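Local coordinates for proton-dependent oligopeptide transporter family protein (Xanthomonas campestris, PDB 6EI3) that probably couples the inward movement of protons to the uptake of small peptides across the bacterial inner membrane, as a POT-family member of the Major Facilitator Superfamily, at residues S83-E97 with S169-T183. Numbering follows the deposited sequence.
Sequences SLIYCAGHACLALFE and SWAFGIPGILMFIAT. With 78M ((2S)-2,3-dihydroxypropyl(7Z)-pentadec-7-enoate), chain D; 78M ((2S)-2,3-dihydroxypropyl(7Z)-pentadec-7-enoate), chain B.
One face of the Y86 ring carries M179, whose SD stands 3.6 Å above the plane over the ring centre, a Met-aromatic contact; CE adds a CH-pi contact with the same face. The M179 chain reaches it by starting anti to its own backbone N (chi1 -164°) and then bending at chi2 and chi3, and the side chain is a knob in the hole formed by S83, Y86, C87 and H90. The H90 imidazole has the carbonyl of P175 over one face, and M179 CB comes obliquely to H90 CD2 at 3.7 Å. At its edge, in plane, a water 2.8 Å from H90 ND1 donates to F172 O, bridging the helices. One W170 indole face lies under C3 of a bound monoacylglycerol, and W170 NE1 donates to its O21, consistent with this side facing lipid. The helices come close at G176, its CA 5.0 Å from that of H90, and H90 CG packs on G176 CA at 3.7 Å. L93 CD1 meets the F172 ring obliquely at CD1.

At one end, S169 OG donates to E97 OE1 (2.8 Å) on the syn side of the carboxylate, 15° out of plane. At the other, T183 OG1 lies 3.3 Å from C87 SG while donating to M179 O, which T183 N reaches from the opposite face of the carbonyl plane.

This is antiparallel helix packing within a Major Facilitator Superfamily bundle, joining helix 62-95 to helix 168-188: the axes of segments 83-95 and 169-183 approach to 9.1 Å, their N-to-C directions at 159°. Helix 4-22 supplies E14 to Y86 OH and S17 to P175 O; helix 100-117 packs on Y86 and L93, and helix 137-165 on A171 and I174.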
loop_
_atom_site.group_PDB
_atom_site.type_symbol
_atom_site.label_atom_id
_atom_site.label_comp_id
_atom_site.label_asym_id
_atom_site.label_seq_id
_atom_site.Cartn_x
_atom_site.Cartn_y
_atom_site.Cartn_z
ATOM N N SER A 83 18.428 4.769 1.444
ATOM C CA SER A 83 18.544 4.284 2.829
ATOM C C SER A 83 19.170 5.329 3.756
ATOM O O SER A 83 18.778 5.416 4.913
ATOM C CB SER A 83 19.318 2.971 2.894
ATOM O OG SER A 83 18.596 1.951 2.223
ATOM N N LEU A 84 20.119 6.125 3.256
ATOM C CA LEU A 84 20.754 7.184 4.048
ATOM C C LEU A 84 19.758 8.336 4.293
ATOM O O LEU A 84 19.747 8.915 5.376
ATOM C CB LEU A 84 22.022 7.711 3.354
ATOM C CG LEU A 84 23.252 6.805 3.359
ATOM C CD1 LEU A 84 24.272 7.291 2.328
ATOM C CD2 LEU A 84 23.892 6.728 4.738
ATOM N N ILE A 85 18.925 8.660 3.286
ATOM C CA ILE A 85 17.876 9.683 3.415
ATOM C C ILE A 85 16.885 9.187 4.486
ATOM O O ILE A 85 16.486 9.937 5.373
ATOM C CB ILE A 85 17.203 9.979 2.036
ATOM C CG1 ILE A 85 18.190 10.778 1.116
ATOM C CG2 ILE A 85 15.893 10.761 2.214
ATOM C CD1 ILE A 85 17.829 10.872 -0.378
ATOM N N TYR A 86 16.549 7.889 4.407
ATOM C CA TYR A 86 15.656 7.153 5.283
ATOM C C TYR A 86 16.159 7.308 6.734
ATOM O O TYR A 86 15.371 7.669 7.616
ATOM C CB TYR A 86 15.667 5.700 4.794
ATOM C CG TYR A 86 14.532 4.772 5.168
ATOM C CD1 TYR A 86 13.746 5.010 6.298
ATOM C CD2 TYR A 86 14.327 3.587 4.472
ATOM C CE1 TYR A 86 12.781 4.092 6.711
ATOM C CE2 TYR A 86 13.394 2.648 4.896
ATOM C CZ TYR A 86 12.604 2.915 6.003
ATOM O OH TYR A 86 11.668 1.987 6.377
ATOM N N CYS A 87 17.483 7.081 6.959
ATOM C CA CYS A 87 18.178 7.248 8.241
ATOM C C CYS A 87 18.056 8.703 8.726
ATOM O O CYS A 87 17.766 8.928 9.896
ATOM C CB CYS A 87 19.646 6.838 8.113
ATOM S SG CYS A 87 19.919 5.049 8.043
ATOM N N ALA A 88 18.286 9.680 7.830
ATOM C CA ALA A 88 18.192 11.116 8.126
ATOM C C ALA A 88 16.778 11.498 8.607
ATOM O O ALA A 88 16.653 12.334 9.501
ATOM C CB ALA A 88 18.583 11.928 6.906
ATOM N N GLY A 89 15.748 10.834 8.055
ATOM C CA GLY A 89 14.357 11.018 8.450
ATOM C C GLY A 89 14.115 10.551 9.869
ATOM O O GLY A 89 13.485 11.266 10.665
ATOM N N HIS A 90 14.653 9.356 10.205
ATOM C CA HIS A 90 14.582 8.793 11.556
ATOM C C HIS A 90 15.291 9.701 12.557
ATOM O O HIS A 90 14.750 9.927 13.632
ATOM C CB HIS A 90 15.153 7.383 11.617
ATOM C CG HIS A 90 14.185 6.327 11.214
ATOM N ND1 HIS A 90 13.119 5.982 12.022
ATOM C CD2 HIS A 90 14.184 5.531 10.123
ATOM C CE1 HIS A 90 12.479 5.021 11.384
ATOM N NE2 HIS A 90 13.087 4.714 10.232
ATOM N N ALA A 91 16.446 10.278 12.176
ATOM C CA ALA A 91 17.214 11.240 12.990
ATOM C C ALA A 91 16.413 12.549 13.185
ATOM O O ALA A 91 16.545 13.204 14.217
ATOM C CB ALA A 91 18.538 11.556 12.317
ATOM N N CYS A 92 15.586 12.930 12.194
ATOM C CA CYS A 92 14.754 14.114 12.311
ATOM C C CYS A 92 13.669 13.901 13.354
ATOM O O CYS A 92 13.412 14.816 14.140
ATOM C CB CYS A 92 14.178 14.530 10.968
ATOM S SG CYS A 92 15.353 15.386 9.895
ATOM N N LEU A 93 13.108 12.673 13.440
ATOM C CA LEU A 93 12.102 12.382 14.453
ATOM C C LEU A 93 12.674 12.510 15.897
ATOM O O LEU A 93 11.901 12.750 16.829
ATOM C CB LEU A 93 11.389 11.039 14.241
ATOM C CG LEU A 93 10.791 10.697 12.862
ATOM C CD1 LEU A 93 10.083 9.379 12.917
ATOM C CD2 LEU A 93 9.831 11.776 12.331
ATOM N N ALA A 94 14.031 12.426 16.050
ATOM C CA ALA A 94 14.784 12.567 17.312
ATOM C C ALA A 94 15.136 14.027 17.582
ATOM O O ALA A 94 14.787 14.557 18.630
ATOM C CB ALA A 94 16.063 11.732 17.250
ATOM N N LEU A 95 15.826 14.674 16.632
ATOM C CA LEU A 95 16.244 16.074 16.687
ATOM C C LEU A 95 15.050 17.042 16.792
ATOM O O LEU A 95 15.215 18.140 17.322
ATOM C CB LEU A 95 17.040 16.417 15.404
ATOM C CG LEU A 95 18.571 16.244 15.397
ATOM C CD1 LEU A 95 18.988 14.781 15.548
ATOM C CD2 LEU A 95 19.158 16.750 14.075
ATOM N N PHE A 96 13.863 16.653 16.254
ATOM C CA PHE A 96 12.710 17.546 16.197
ATOM C C PHE A 96 11.387 16.969 16.713
ATOM O O PHE A 96 10.319 17.353 16.242
ATOM C CB PHE A 96 12.549 18.067 14.768
ATOM C CG PHE A 96 13.787 18.679 14.148
ATOM C CD1 PHE A 96 14.261 19.918 14.573
ATOM C CD2 PHE A 96 14.455 18.038 13.112
ATOM C CE1 PHE A 96 15.405 20.486 13.997
ATOM C CE2 PHE A 96 15.592 18.615 12.526
ATOM C CZ PHE A 96 16.064 19.830 12.979
ATOM N N GLU A 97 11.453 16.139 17.749
ATOM C CA GLU A 97 10.307 15.506 18.420
ATOM C C GLU A 97 9.245 16.530 18.874
ATOM O O GLU A 97 8.045 16.264 18.764
ATOM C CB GLU A 97 10.851 14.710 19.611
ATOM C CG GLU A 97 9.845 13.989 20.489
ATOM C CD GLU A 97 10.531 13.330 21.671
ATOM O OE1 GLU A 97 11.426 12.484 21.439
ATOM O OE2 GLU A 97 10.204 13.686 22.826
ATOM N N SER A 169 11.343 9.493 22.438
ATOM C CA SER A 169 12.762 9.393 22.088
ATOM C C SER A 169 13.182 7.919 22.051
ATOM O O SER A 169 14.032 7.559 21.248
ATOM C CB SER A 169 13.623 10.119 23.126
ATOM O OG SER A 169 13.613 11.523 22.927
ATOM N N TRP A 170 12.612 7.082 22.931
ATOM C CA TRP A 170 12.940 5.661 22.939
ATOM C C TRP A 170 12.149 4.932 21.877
ATOM O O TRP A 170 12.719 4.128 21.141
ATOM C CB TRP A 170 12.721 5.030 24.324
ATOM C CG TRP A 170 13.729 5.495 25.337
ATOM C CD1 TRP A 170 13.636 6.592 26.138
ATOM C CD2 TRP A 170 15.019 4.917 25.594
ATOM N NE1 TRP A 170 14.768 6.713 26.907
ATOM C CE2 TRP A 170 15.646 5.713 26.576
ATOM C CE3 TRP A 170 15.700 3.789 25.103
ATOM C CZ2 TRP A 170 16.919 5.417 27.085
ATOM C CZ3 TRP A 170 16.962 3.495 25.605
ATOM C CH2 TRP A 170 17.568 4.314 26.568
ATOM N N ALA A 171 10.847 5.236 21.765
ATOM C CA ALA A 171 9.968 4.564 20.812
ATOM C C ALA A 171 10.340 4.842 19.341
ATOM O O ALA A 171 10.262 3.922 18.515
ATOM C CB ALA A 171 8.538 4.942 21.088
ATOM N N PHE A 172 10.768 6.076 19.017
ATOM C CA PHE A 172 11.197 6.382 17.651
ATOM C C PHE A 172 12.709 6.094 17.518
ATOM O O PHE A 172 13.167 5.731 16.432
ATOM C CB PHE A 172 10.832 7.827 17.220
ATOM C CG PHE A 172 9.343 8.085 17.081
ATOM C CD1 PHE A 172 8.614 7.522 16.035
ATOM C CD2 PHE A 172 8.665 8.873 18.005
ATOM C CE1 PHE A 172 7.242 7.774 15.890
ATOM C CE2 PHE A 172 7.288 9.120 17.865
ATOM C CZ PHE A 172 6.584 8.559 16.811
ATOM N N GLY A 173 13.447 6.208 18.633
ATOM C CA GLY A 173 14.883 5.914 18.665
ATOM C C GLY A 173 15.257 4.486 18.302
ATOM O O GLY A 173 16.206 4.292 17.551
ATOM N N ILE A 174 14.508 3.475 18.808
ATOM C CA ILE A 174 14.742 2.052 18.500
ATOM C C ILE A 174 14.611 1.797 16.966
ATOM O O ILE A 174 15.600 1.364 16.386
ATOM C CB ILE A 174 13.894 1.077 19.376
ATOM C CG1 ILE A 174 14.310 1.168 20.869
ATOM C CG2 ILE A 174 13.964 -0.381 18.837
ATOM C CD1 ILE A 174 13.221 0.715 21.883
ATOM N N PRO A 175 13.468 2.103 16.280
ATOM C CA PRO A 175 13.418 1.930 14.814
ATOM C C PRO A 175 14.512 2.717 14.078
ATOM O O PRO A 175 15.005 2.255 13.060
ATOM C CB PRO A 175 12.010 2.454 14.433
ATOM C CG PRO A 175 11.195 2.281 15.666
ATOM C CD PRO A 175 12.164 2.589 16.789
ATOM N N GLY A 176 14.905 3.870 14.614
ATOM C CA GLY A 176 15.954 4.689 14.007
ATOM C C GLY A 176 17.294 3.971 14.009
ATOM O O GLY A 176 17.962 3.898 12.974
ATOM N N ILE A 177 17.659 3.371 15.152
ATOM C CA ILE A 177 18.919 2.595 15.291
ATOM C C ILE A 177 18.920 1.356 14.382
ATOM O O ILE A 177 19.916 1.071 13.717
ATOM C CB ILE A 177 19.217 2.263 16.784
ATOM C CG1 ILE A 177 19.588 3.553 17.578
ATOM C CG2 ILE A 177 20.294 1.172 16.952
ATOM C CD1 ILE A 177 20.995 4.320 17.173
ATOM N N LEU A 178 17.784 0.667 14.303
ATOM C CA LEU A 178 17.627 -0.503 13.447
ATOM C C LEU A 178 17.794 -0.169 11.980
ATOM O O LEU A 178 18.332 -0.989 11.243
ATOM C CB LEU A 178 16.291 -1.213 13.708
ATOM C CG LEU A 178 16.288 -2.084 14.964
ATOM C CD1 LEU A 178 14.890 -2.449 15.328
ATOM C CD2 LEU A 178 17.109 -3.358 14.755
ATOM N N MET A 179 17.361 1.031 11.563
ATOM C CA MET A 179 17.500 1.504 10.186
ATOM C C MET A 179 18.963 1.832 9.920
ATOM O O MET A 179 19.462 1.548 8.834
ATOM C CB MET A 179 16.595 2.732 9.929
ATOM C CG MET A 179 16.392 3.037 8.457
ATOM S SD MET A 179 15.836 1.592 7.479
ATOM C CE MET A 179 16.921 1.757 6.059
ATOM N N PHE A 180 19.660 2.419 10.910
ATOM C CA PHE A 180 21.088 2.684 10.773
ATOM C C PHE A 180 21.805 1.337 10.580
ATOM O O PHE A 180 22.648 1.210 9.695
ATOM C CB PHE A 180 21.662 3.443 11.993
ATOM C CG PHE A 180 23.175 3.413 12.002
ATOM C CD1 PHE A 180 23.910 4.312 11.237
ATOM C CD2 PHE A 180 23.865 2.437 12.716
ATOM C CE1 PHE A 180 25.311 4.260 11.220
ATOM C CE2 PHE A 180 25.262 2.364 12.664
ATOM C CZ PHE A 180 25.972 3.280 11.923
ATOM N N ILE A 181 21.435 0.329 11.395
ATOM C CA ILE A 181 22.016 -1.018 11.320
ATOM C C ILE A 181 21.669 -1.672 9.991
ATOM O O ILE A 181 22.533 -2.338 9.428
ATOM C CB ILE A 181 21.590 -1.908 12.524
ATOM C CG1 ILE A 181 22.229 -1.394 13.853
ATOM C CG2 ILE A 181 21.943 -3.397 12.256
ATOM C CD1 ILE A 181 21.605 -1.996 15.145
ATOM N N ALA A 182 20.407 -1.504 9.500
ATOM C CA ALA A 182 19.977 -2.056 8.208
ATOM C C ALA A 182 20.863 -1.524 7.082
ATOM O O ALA A 182 21.305 -2.302 6.231
ATOM C CB ALA A 182 18.520 -1.677 7.925
ATOM N N THR A 183 21.125 -0.193 7.091
ATOM C CA THR A 183 21.945 0.497 6.077
ATOM C C THR A 183 23.400 0.038 6.176
ATOM O O THR A 183 24.014 -0.253 5.143
ATOM C CB THR A 183 21.793 2.033 6.210
ATOM O OG1 THR A 183 20.407 2.370 6.183
ATOM C CG2 THR A 183 22.523 2.800 5.103
HETATM O O21 78M D . 14.511 8.355 29.289
HETATM C C20 78M D . 15.457 9.314 28.844
HETATM C C18 78M D . 14.838 10.305 27.884
HETATM O O19 78M D . 13.788 9.690 27.127
HETATM C C17 78M D . 15.849 10.925 26.945
HETATM O O2 78M D . 16.489 9.804 26.289
HETATM C C1 78M D . 16.921 9.953 25.032
HETATM O O1 78M D . 16.678 10.908 24.338
HETATM C C2 78M D . 17.778 8.794 24.623
HETATM C C3 78M D . 17.121 7.858 23.622
HETATM C C4 78M D . 18.044 6.711 23.273
HETATM C C5 78M D . 17.548 5.755 22.212
HETATM C C6 78M D . 18.580 4.680 21.891
HETATM C C7 78M D . 18.101 3.669 20.896
HETATM C C8 78M D . 18.263 2.357 20.942
HETATM C C9 78M D . 18.943 1.557 22.011
HETATM C C10 78M D . 18.008 0.530 22.655
HETATM C C11 78M D . 18.218 -0.908 22.193
HETATM C C12 78M D . 17.831 -1.205 20.742
HETATM C C13 78M D . 18.113 -2.642 20.317
HETATM C C15 78M D . 19.076 -2.597 17.983
HETATM C C14 78M D . 17.883 -2.940 18.849
HETATM O O21 78M B . 27.401 3.104 -4.727
HETATM C C20 78M B . 27.909 4.422 -4.884
HETATM C C18 78M B . 27.564 5.281 -3.690
HETATM O O19 78M B . 27.741 6.662 -4.024
HETATM C C17 78M B . 28.392 4.935 -2.477
HETATM O O2 78M B . 27.821 5.693 -1.384
HETATM C C1 78M B . 28.254 5.421 -0.147
HETATM O O1 78M B . 29.011 4.522 0.117
HETATM C C2 78M B . 27.686 6.394 0.849
HETATM C C3 78M B . 27.972 6.071 2.316
HETATM C C4 78M B . 27.194 4.871 2.844
HETATM C C5 78M B . 27.318 4.666 4.344
HETATM C C6 78M B . 26.851 3.294 4.820
HETATM C C7 78M B . 26.600 3.217 6.299
HETATM C C8 78M B . 27.468 2.973 7.275
HETATM C C9 78M B . 28.950 2.723 7.174
HETATM C C10 78M B . 29.596 2.411 8.531
HETATM C C11 78M B . 29.412 0.972 8.999
HETATM C C12 78M B . 29.593 0.764 10.497
HETATM C C13 78M B . 29.599 -0.702 10.925
HETATM C C15 78M B . 27.963 -1.000 12.879
HETATM C C14 78M B . 29.418 -0.942 12.421
HETATM O O HOH W 1 11.641 6.503 14.301
#